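Local atomic coordinates of type C neurotoxin (Clostridium botulinum, PDB entry 3PME), a protein that probably binds gangliosides and membrane lipids at the nerve-cell surface, as the receptor binding domain of the botulinum C/D mosaic neurotoxin. Residues Leu113-Ile124 against Gln163-Lys174; Lys364-Ile372 against Leu396-Lys404. One frame throughout, in Å; residues are numbered along the deposited sequence.

Contact 1: Leu113-Ile124 against Gln163-Lys174; sequences LQDINRKYKSLI and QSERIEDLDEVK
Lys-121 reaches across to Asp-169, and this salt bridge is the main charged link between Leu-113-Ile-124 and Gln-163-Lys-174. NZ sits in the mouth of the carboxylate, 2.9 Å from both OD1 and OD2 of Asp-169, meeting the syn lone pair of each. The lysine chain bends at chi2 and again at chi4 (82°), which turns the ammonium back onto Arg-166 O as well, 2.9 Å from NZ; a water then relays NZ to Glu-165 OE2. Lys-119, fully extended, brings its NZ only to a long 3.9 Å from Asp-169 OD2.

Hydrogen bonds tie the far end. Asp-115 OD2 takes the backbone N of Asp-171 at 2.9 Å on its anti side. OD1 of the same carboxylate receives Asn-117 N, an Asx turn, and Lys-119 N, the two coming from opposite faces of its plane. Ile-116 N bonds to Glu-172 O at 2.8 Å, nearly along the C=O axis.

All this belongs to the lectin-like jelly roll of the N-terminal half. Strands 108-114 and 120-126 form a hairpin turning through Asp-115 to Arg-118, while strand 160-166 belongs to another sheet; 120-124 and 163-166 run antiparallel (174°) with axes 6.8 Å apart and join through side chains.

Apolar packing fills the space between. Leu-113 CD2 touches Ile-167 CD1, the two side chains crossing at about a right angle, and Leu-170 CD1 (3.9 Å from that CD2); Leu-113 CD1 meets Val-173 CG1. Further along, Leu-123 CD2 lies against the backbone of Ser-164 and Glu-165.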
# COMPACT_ATOMS: atom_id res chain seq x y z
N LEU A 113 -11.04 -10.73 -22.06
CA LEU A 113 -12.42 -11.08 -22.36
C LEU A 113 -12.41 -11.84 -23.68
O LEU A 113 -11.86 -11.35 -24.67
CB LEU A 113 -13.30 -9.83 -22.51
CG LEU A 113 -14.80 -10.10 -22.69
CD1 LEU A 113 -15.40 -10.72 -21.43
CD2 LEU A 113 -15.57 -8.82 -23.05
N GLN A 114 -13.00 -13.03 -23.68
CA GLN A 114 -12.85 -13.93 -24.83
C GLN A 114 -14.19 -14.44 -25.33
O GLN A 114 -15.01 -14.93 -24.55
CB GLN A 114 -11.94 -15.09 -24.43
CG GLN A 114 -11.66 -16.08 -25.54
CD GLN A 114 -10.46 -16.93 -25.19
OE1 GLN A 114 -9.35 -16.41 -25.05
NE2 GLN A 114 -10.68 -18.22 -25.02
N ASP A 115 -14.40 -14.33 -26.64
CA ASP A 115 -15.66 -14.75 -27.25
C ASP A 115 -15.70 -16.23 -27.63
O ASP A 115 -14.74 -16.97 -27.42
CB ASP A 115 -16.06 -13.83 -28.42
CG ASP A 115 -15.22 -14.05 -29.70
OD1 ASP A 115 -14.56 -15.09 -29.87
OD2 ASP A 115 -15.29 -13.16 -30.58
N ILE A 116 -16.83 -16.64 -28.21
CA ILE A 116 -17.04 -18.06 -28.46
C ILE A 116 -16.21 -18.62 -29.62
O ILE A 116 -16.18 -19.84 -29.83
CB ILE A 116 -18.54 -18.39 -28.60
CG1 ILE A 116 -19.23 -17.42 -29.57
CG2 ILE A 116 -19.23 -18.32 -27.25
CD1 ILE A 116 -18.89 -17.64 -31.04
N ASN A 117 -15.51 -17.74 -30.33
CA ASN A 117 -14.56 -18.16 -31.36
C ASN A 117 -13.11 -18.11 -30.87
O ASN A 117 -12.18 -18.23 -31.66
CB ASN A 117 -14.72 -17.31 -32.62
CG ASN A 117 -16.05 -17.54 -33.31
OD1 ASN A 117 -16.72 -16.60 -33.71
ND2 ASN A 117 -16.43 -18.80 -33.41
N ARG A 118 -12.94 -17.91 -29.57
CA ARG A 118 -11.62 -17.81 -28.96
C ARG A 118 -10.87 -16.52 -29.34
O ARG A 118 -9.68 -16.39 -29.07
CB ARG A 118 -10.78 -19.04 -29.27
CG ARG A 118 -11.35 -20.32 -28.68
CD ARG A 118 -10.45 -21.52 -28.93
NE ARG A 118 -10.52 -22.46 -27.81
CZ ARG A 118 -9.85 -22.30 -26.67
NH1 ARG A 118 -9.07 -21.24 -26.50
NH2 ARG A 118 -9.96 -23.20 -25.70
N LYS A 119 -11.57 -15.57 -29.95
CA LYS A 119 -11.00 -14.25 -30.16
C LYS A 119 -11.07 -13.49 -28.84
O LYS A 119 -12.05 -13.60 -28.10
CB LYS A 119 -11.79 -13.51 -31.25
CG LYS A 119 -11.35 -12.08 -31.50
CD LYS A 119 -12.24 -11.40 -32.55
CE LYS A 119 -11.89 -9.92 -32.70
NZ LYS A 119 -12.86 -9.19 -33.57
N TYR A 120 -10.02 -12.75 -28.50
CA TYR A 120 -10.04 -12.04 -27.23
C TYR A 120 -9.55 -10.60 -27.33
O TYR A 120 -8.89 -10.22 -28.30
CB TYR A 120 -9.24 -12.79 -26.16
CG TYR A 120 -7.76 -12.79 -26.41
CD1 TYR A 120 -7.16 -13.73 -27.23
CD2 TYR A 120 -6.95 -11.83 -25.81
CE1 TYR A 120 -5.80 -13.73 -27.45
CE2 TYR A 120 -5.58 -11.82 -26.02
CZ TYR A 120 -5.02 -12.77 -26.85
OH TYR A 120 -3.67 -12.76 -27.07
N LYS A 121 -9.92 -9.81 -26.33
CA LYS A 121 -9.40 -8.45 -26.17
C LYS A 121 -8.82 -8.38 -24.77
O LYS A 121 -9.25 -9.11 -23.87
CB LYS A 121 -10.52 -7.41 -26.31
CG LYS A 121 -11.20 -7.41 -27.67
CD LYS A 121 -10.20 -7.12 -28.78
CE LYS A 121 -10.91 -6.88 -30.11
NZ LYS A 121 -11.40 -5.47 -30.21
N SER A 122 -7.85 -7.50 -24.57
CA SER A 122 -7.23 -7.40 -23.25
C SER A 122 -6.97 -5.96 -22.82
O SER A 122 -6.80 -5.06 -23.66
CB SER A 122 -5.92 -8.19 -23.22
OG SER A 122 -4.98 -7.65 -24.11
N LEU A 123 -6.97 -5.75 -21.51
CA LEU A 123 -6.49 -4.52 -20.90
C LEU A 123 -5.22 -4.90 -20.18
O LEU A 123 -5.20 -5.88 -19.44
CB LEU A 123 -7.51 -4.00 -19.89
CG LEU A 123 -8.85 -3.55 -20.47
CD1 LEU A 123 -9.89 -3.48 -19.35
CD2 LEU A 123 -8.65 -2.19 -21.14
N ILE A 124 -4.16 -4.13 -20.39
CA ILE A 124 -2.87 -4.46 -19.82
C ILE A 124 -2.32 -3.24 -19.08
O ILE A 124 -2.36 -2.13 -19.58
CB ILE A 124 -1.87 -4.90 -20.91
CG1 ILE A 124 -2.44 -6.08 -21.70
CG2 ILE A 124 -0.54 -5.31 -20.28
CD1 ILE A 124 -1.68 -6.38 -22.99
N GLN A 163 -6.44 2.57 -19.29
CA GLN A 163 -6.51 1.90 -20.59
C GLN A 163 -7.95 1.63 -20.97
O GLN A 163 -8.81 1.44 -20.11
CB GLN A 163 -5.75 0.57 -20.55
CG GLN A 163 -4.26 0.69 -20.21
CD GLN A 163 -3.43 1.10 -21.41
OE1 GLN A 163 -2.86 2.19 -21.44
NE2 GLN A 163 -3.34 0.22 -22.39
N SER A 164 -8.20 1.58 -22.27
CA SER A 164 -9.50 1.20 -22.79
C SER A 164 -9.28 0.25 -23.96
O SER A 164 -8.24 0.29 -24.62
CB SER A 164 -10.28 2.43 -23.24
OG SER A 164 -11.57 2.07 -23.72
N GLU A 165 -10.25 -0.63 -24.19
CA GLU A 165 -10.20 -1.56 -25.31
C GLU A 165 -11.60 -1.81 -25.84
O GLU A 165 -12.55 -2.00 -25.08
CB GLU A 165 -9.54 -2.88 -24.90
CG GLU A 165 -9.31 -3.83 -26.06
CD GLU A 165 -8.15 -3.42 -26.94
OE1 GLU A 165 -7.35 -2.56 -26.50
OE2 GLU A 165 -8.02 -3.95 -28.06
N ARG A 166 -11.72 -1.81 -27.16
CA ARG A 166 -13.02 -2.00 -27.78
C ARG A 166 -13.44 -3.46 -27.65
O ARG A 166 -12.63 -4.35 -27.88
CB ARG A 166 -12.91 -1.60 -29.25
CG ARG A 166 -14.21 -1.61 -30.01
CD ARG A 166 -14.02 -0.89 -31.35
NE ARG A 166 -13.00 -1.54 -32.18
CZ ARG A 166 -11.71 -1.20 -32.19
NH1 ARG A 166 -11.25 -0.22 -31.42
NH2 ARG A 166 -10.87 -1.86 -32.98
N ILE A 167 -14.69 -3.69 -27.27
CA ILE A 167 -15.20 -5.06 -27.20
C ILE A 167 -16.49 -5.23 -27.99
O ILE A 167 -17.00 -6.34 -28.12
CB ILE A 167 -15.41 -5.55 -25.74
CG1 ILE A 167 -16.36 -4.61 -24.97
CG2 ILE A 167 -14.07 -5.69 -25.01
CD1 ILE A 167 -16.82 -5.16 -23.65
N GLU A 168 -17.01 -4.13 -28.52
CA GLU A 168 -18.26 -4.15 -29.26
C GLU A 168 -18.10 -5.00 -30.52
O GLU A 168 -19.09 -5.45 -31.09
CB GLU A 168 -18.68 -2.73 -29.64
CG GLU A 168 -20.08 -2.63 -30.22
CD GLU A 168 -20.38 -1.25 -30.78
OE1 GLU A 168 -19.42 -0.47 -30.99
OE2 GLU A 168 -21.58 -0.96 -31.02
N ASP A 169 -16.86 -5.22 -30.93
CA ASP A 169 -16.57 -5.99 -32.14
C ASP A 169 -16.33 -7.48 -31.88
O ASP A 169 -16.18 -8.26 -32.82
CB ASP A 169 -15.38 -5.38 -32.89
CG ASP A 169 -14.12 -5.29 -32.03
OD1 ASP A 169 -14.23 -5.07 -30.81
OD2 ASP A 169 -13.02 -5.42 -32.60
N LEU A 170 -16.28 -7.90 -30.62
CA LEU A 170 -16.21 -9.33 -30.32
C LEU A 170 -17.52 -9.96 -30.76
O LEU A 170 -18.54 -9.28 -30.87
CB LEU A 170 -16.02 -9.58 -28.82
CG LEU A 170 -14.63 -9.35 -28.23
CD1 LEU A 170 -14.63 -9.59 -26.72
CD2 LEU A 170 -13.60 -10.22 -28.91
N ASP A 171 -17.49 -11.26 -31.01
CA ASP A 171 -18.75 -11.98 -31.17
C ASP A 171 -19.26 -12.37 -29.79
O ASP A 171 -18.82 -11.80 -28.79
CB ASP A 171 -18.55 -13.16 -32.11
CG ASP A 171 -18.24 -12.70 -33.53
OD1 ASP A 171 -18.99 -11.86 -34.05
OD2 ASP A 171 -17.23 -13.15 -34.11
N GLU A 172 -20.20 -13.31 -29.72
CA GLU A 172 -20.83 -13.62 -28.45
C GLU A 172 -19.83 -14.03 -27.36
O GLU A 172 -18.89 -14.78 -27.61
CB GLU A 172 -21.88 -14.73 -28.62
CG GLU A 172 -23.10 -14.33 -29.44
CD GLU A 172 -22.97 -14.68 -30.92
OE1 GLU A 172 -21.84 -14.81 -31.43
OE2 GLU A 172 -24.03 -14.80 -31.58
N VAL A 173 -20.06 -13.52 -26.15
CA VAL A 173 -19.31 -13.98 -24.99
C VAL A 173 -20.27 -14.80 -24.13
O VAL A 173 -21.37 -14.35 -23.81
CB VAL A 173 -18.75 -12.80 -24.16
CG1 VAL A 173 -18.13 -13.31 -22.87
CG2 VAL A 173 -17.73 -12.01 -24.98
N LYS A 174 -19.87 -16.02 -23.80
CA LYS A 174 -20.66 -16.88 -22.92
C LYS A 174 -20.02 -16.78 -21.55
O LYS A 174 -18.91 -17.28 -21.36
CB LYS A 174 -20.63 -18.33 -23.42
CG LYS A 174 -21.27 -19.36 -22.50
CD LYS A 174 -22.75 -19.12 -22.33
CE LYS A 174 -23.41 -20.21 -21.48
NZ LYS A 174 -22.80 -20.26 -20.11
O HOH W 1 -15.04 -13.81 -33.10
O HOH W 2 -9.32 -3.70 -30.69
O HOH W 3 -6.79 -6.38 -27.07

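Contact 2: Lys364-Ile372 against Leu396-Lys404; sequences KNTMLLADI and LLSTSSFWK
Trp-403 lays its indole along the backbone of Leu-368, Leu-369 and Ala-370. From CB, chi1 of -58° sets CG anti to the carbonyl carbon and swings the pyrrole edge toward strand 366-372. CD1 skirts Leu-368 O, and NE1 then gives its hydrogen to that oxygen, 3.1 Å from NE1 and with an N-H...O angle of 167°. The acceptor lies in the ring plane, yet the indole nitrogen stands well above the carbonyl plane of Leu-368, away from a lone-pair direction. CE2 follows beside Leu-368 CB, CZ2 comes within 3.6 Å of Leu-369 C, and at the tip CH2 reaches Ala-370 CB, 4.0 Å off.

The short 3-10 turn 399-401 adds a backbone bond: Ala-370 N to Ser-400 O, 3.0 Å. Asn-241 ND2 also donates to this carbonyl, so two N-H groups hold it. Leu-369 CB presses close by, 3.2 Å from Ser-400 O.

Met-367 covers the next part of the turn. Its chain runs extended to SD and bends only at chi3, carrying CE onto Ser-401 CB at 3.5 Å, a tight fit, while SD also touches Leu-396 CD2. Ser-401 OG is turned into its own loop and donates in the carbonyl plane to Ser-398 O, 2.8 Å from OG; Ser-401 N shares that acceptor. Gln-357, on strand 356-360, adds a further bond to Ser-401 OG.

Strand against turn, with a buried tryptophan spanning from the two-stranded pair 238-241/403-406, is interior packing of the beta-trefoil that forms the C-terminal half of clostridial neurotoxin receptor binding domains.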
# COMPACT_ATOMS: atom_id res chain seq x y z
N LYS A 364 6.34 25.07 19.93
CA LYS A 364 5.94 25.69 18.67
C LYS A 364 5.42 24.58 17.76
O LYS A 364 5.77 23.41 17.94
CB LYS A 364 7.12 26.39 17.98
CG LYS A 364 7.70 27.57 18.75
CD LYS A 364 8.85 28.21 17.97
CE LYS A 364 9.62 29.21 18.82
NZ LYS A 364 8.76 30.34 19.26
N ASN A 365 4.58 24.94 16.81
CA ASN A 365 4.10 23.97 15.84
C ASN A 365 5.16 23.72 14.79
O ASN A 365 5.59 24.64 14.10
CB ASN A 365 2.81 24.44 15.17
CG ASN A 365 1.61 24.38 16.11
OD1 ASN A 365 0.87 25.35 16.25
ND2 ASN A 365 1.43 23.24 16.76
N THR A 366 5.59 22.47 14.68
CA THR A 366 6.56 22.12 13.65
C THR A 366 6.10 20.93 12.82
O THR A 366 5.18 20.19 13.21
CB THR A 366 7.93 21.76 14.24
OG1 THR A 366 7.79 20.65 15.13
CG2 THR A 366 8.55 22.95 15.00
N MET A 367 6.75 20.75 11.69
CA MET A 367 6.51 19.62 10.82
C MET A 367 7.86 19.02 10.48
O MET A 367 8.82 19.75 10.26
CB MET A 367 5.82 20.05 9.52
CG MET A 367 5.50 18.86 8.61
SD MET A 367 4.59 19.27 7.11
CE MET A 367 5.76 20.32 6.31
N LEU A 368 7.96 17.70 10.44
CA LEU A 368 9.22 17.08 10.06
C LEU A 368 9.43 17.11 8.55
O LEU A 368 8.51 16.81 7.77
CB LEU A 368 9.31 15.64 10.56
CG LEU A 368 9.16 15.43 12.06
CD1 LEU A 368 9.53 13.99 12.41
CD2 LEU A 368 10.02 16.41 12.82
N LEU A 369 10.64 17.48 8.14
CA LEU A 369 11.01 17.30 6.74
C LEU A 369 12.48 16.89 6.63
O LEU A 369 13.19 16.83 7.64
CB LEU A 369 10.71 18.56 5.92
CG LEU A 369 11.31 19.89 6.36
CD1 LEU A 369 12.77 19.99 5.99
CD2 LEU A 369 10.54 21.04 5.72
N ALA A 370 12.92 16.56 5.42
CA ALA A 370 14.32 16.21 5.22
C ALA A 370 14.90 17.07 4.10
O ALA A 370 14.26 17.29 3.08
CB ALA A 370 14.48 14.73 4.89
N ASP A 371 16.12 17.54 4.30
CA ASP A 371 16.79 18.37 3.30
C ASP A 371 18.26 18.41 3.67
O ASP A 371 18.66 17.90 4.73
CB ASP A 371 16.19 19.80 3.31
CG ASP A 371 16.52 20.61 2.04
OD1 ASP A 371 17.25 20.14 1.14
OD2 ASP A 371 16.03 21.76 1.96
N ILE A 372 19.07 19.02 2.80
CA ILE A 372 20.48 19.23 3.06
C ILE A 372 20.64 20.49 3.90
O ILE A 372 20.34 21.60 3.45
CB ILE A 372 21.27 19.34 1.73
CG1 ILE A 372 21.14 18.04 0.94
CG2 ILE A 372 22.73 19.68 1.98
CD1 ILE A 372 21.58 18.15 -0.52
N LEU A 396 3.56 22.07 2.87
CA LEU A 396 2.57 21.01 3.04
C LEU A 396 2.36 20.13 1.81
O LEU A 396 1.83 19.02 1.93
CB LEU A 396 1.23 21.59 3.52
CG LEU A 396 1.19 21.97 5.01
CD1 LEU A 396 -0.10 22.69 5.34
CD2 LEU A 396 1.34 20.72 5.87
N LEU A 397 2.74 20.62 0.63
CA LEU A 397 2.66 19.82 -0.58
C LEU A 397 4.05 19.39 -1.07
O LEU A 397 4.17 18.79 -2.13
CB LEU A 397 1.95 20.60 -1.69
CG LEU A 397 0.49 20.97 -1.41
CD1 LEU A 397 0.01 22.00 -2.42
CD2 LEU A 397 -0.37 19.72 -1.45
N SER A 398 5.08 19.69 -0.28
CA SER A 398 6.45 19.34 -0.65
C SER A 398 6.73 17.89 -0.33
O SER A 398 6.44 17.44 0.78
CB SER A 398 7.44 20.21 0.14
OG SER A 398 8.77 19.77 -0.06
N THR A 399 7.33 17.16 -1.27
CA THR A 399 7.64 15.75 -1.00
C THR A 399 8.69 15.63 0.11
O THR A 399 8.80 14.59 0.74
CB THR A 399 8.10 14.97 -2.25
OG1 THR A 399 9.25 15.60 -2.83
CG2 THR A 399 6.97 14.91 -3.27
N SER A 400 9.45 16.70 0.36
CA SER A 400 10.39 16.70 1.48
C SER A 400 9.69 16.51 2.83
O SER A 400 10.35 16.19 3.82
CB SER A 400 11.24 17.97 1.49
OG SER A 400 10.50 19.09 1.92
N SER A 401 8.37 16.73 2.88
CA SER A 401 7.60 16.54 4.12
C SER A 401 6.92 15.18 4.20
O SER A 401 6.21 14.89 5.18
CB SER A 401 6.53 17.62 4.27
OG SER A 401 5.46 17.37 3.36
N PHE A 402 7.09 14.35 3.17
CA PHE A 402 6.42 13.06 3.12
C PHE A 402 7.32 11.96 3.68
O PHE A 402 8.47 11.84 3.26
CB PHE A 402 6.03 12.69 1.68
CG PHE A 402 5.04 13.64 1.04
CD1 PHE A 402 4.44 14.67 1.75
CD2 PHE A 402 4.70 13.48 -0.30
CE1 PHE A 402 3.53 15.53 1.14
CE2 PHE A 402 3.79 14.33 -0.92
CZ PHE A 402 3.21 15.35 -0.20
N TRP A 403 6.78 11.16 4.59
CA TRP A 403 7.52 10.05 5.20
C TRP A 403 6.88 8.70 4.91
O TRP A 403 5.65 8.59 4.85
CB TRP A 403 7.63 10.25 6.72
CG TRP A 403 8.30 11.54 7.04
CD1 TRP A 403 7.69 12.75 7.19
CD2 TRP A 403 9.70 11.77 7.19
NE1 TRP A 403 8.63 13.72 7.43
CE2 TRP A 403 9.88 13.14 7.45
CE3 TRP A 403 10.82 10.94 7.14
CZ2 TRP A 403 11.13 13.71 7.65
CZ3 TRP A 403 12.08 11.51 7.35
CH2 TRP A 403 12.22 12.87 7.59
N LYS A 404 7.72 7.69 4.74
CA LYS A 404 7.24 6.33 4.53
C LYS A 404 7.93 5.40 5.50
O LYS A 404 9.00 5.73 6.05
CB LYS A 404 7.46 5.86 3.09
CG LYS A 404 6.68 6.64 2.04
CD LYS A 404 6.93 6.04 0.67
CE LYS A 404 5.98 6.58 -0.37
NZ LYS A 404 6.10 5.84 -1.65
O HOH W 4 6.03 15.66 7.77

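The two contacts share no strand, sheet or family region. Contact 1 closes before contact 2 opens along the chain: 113-124/163-174 lies in the N-terminal, concanavalin-like half, 364-372/396-404 in the C-terminal trefoil half, with helix 207-218 coming between them in sequence. Their centres are about 47 Å apart and their nearest atoms about 21 Å, on opposite sides of the chain's centre, so neither touches the other. Contact 1 brings strands of two different sheets together at a partly exposed outer end of its half; contact 2 is buried. Each joins parts of its own half alone, consistent with a receptor binding domain made of two separately packed beta modules.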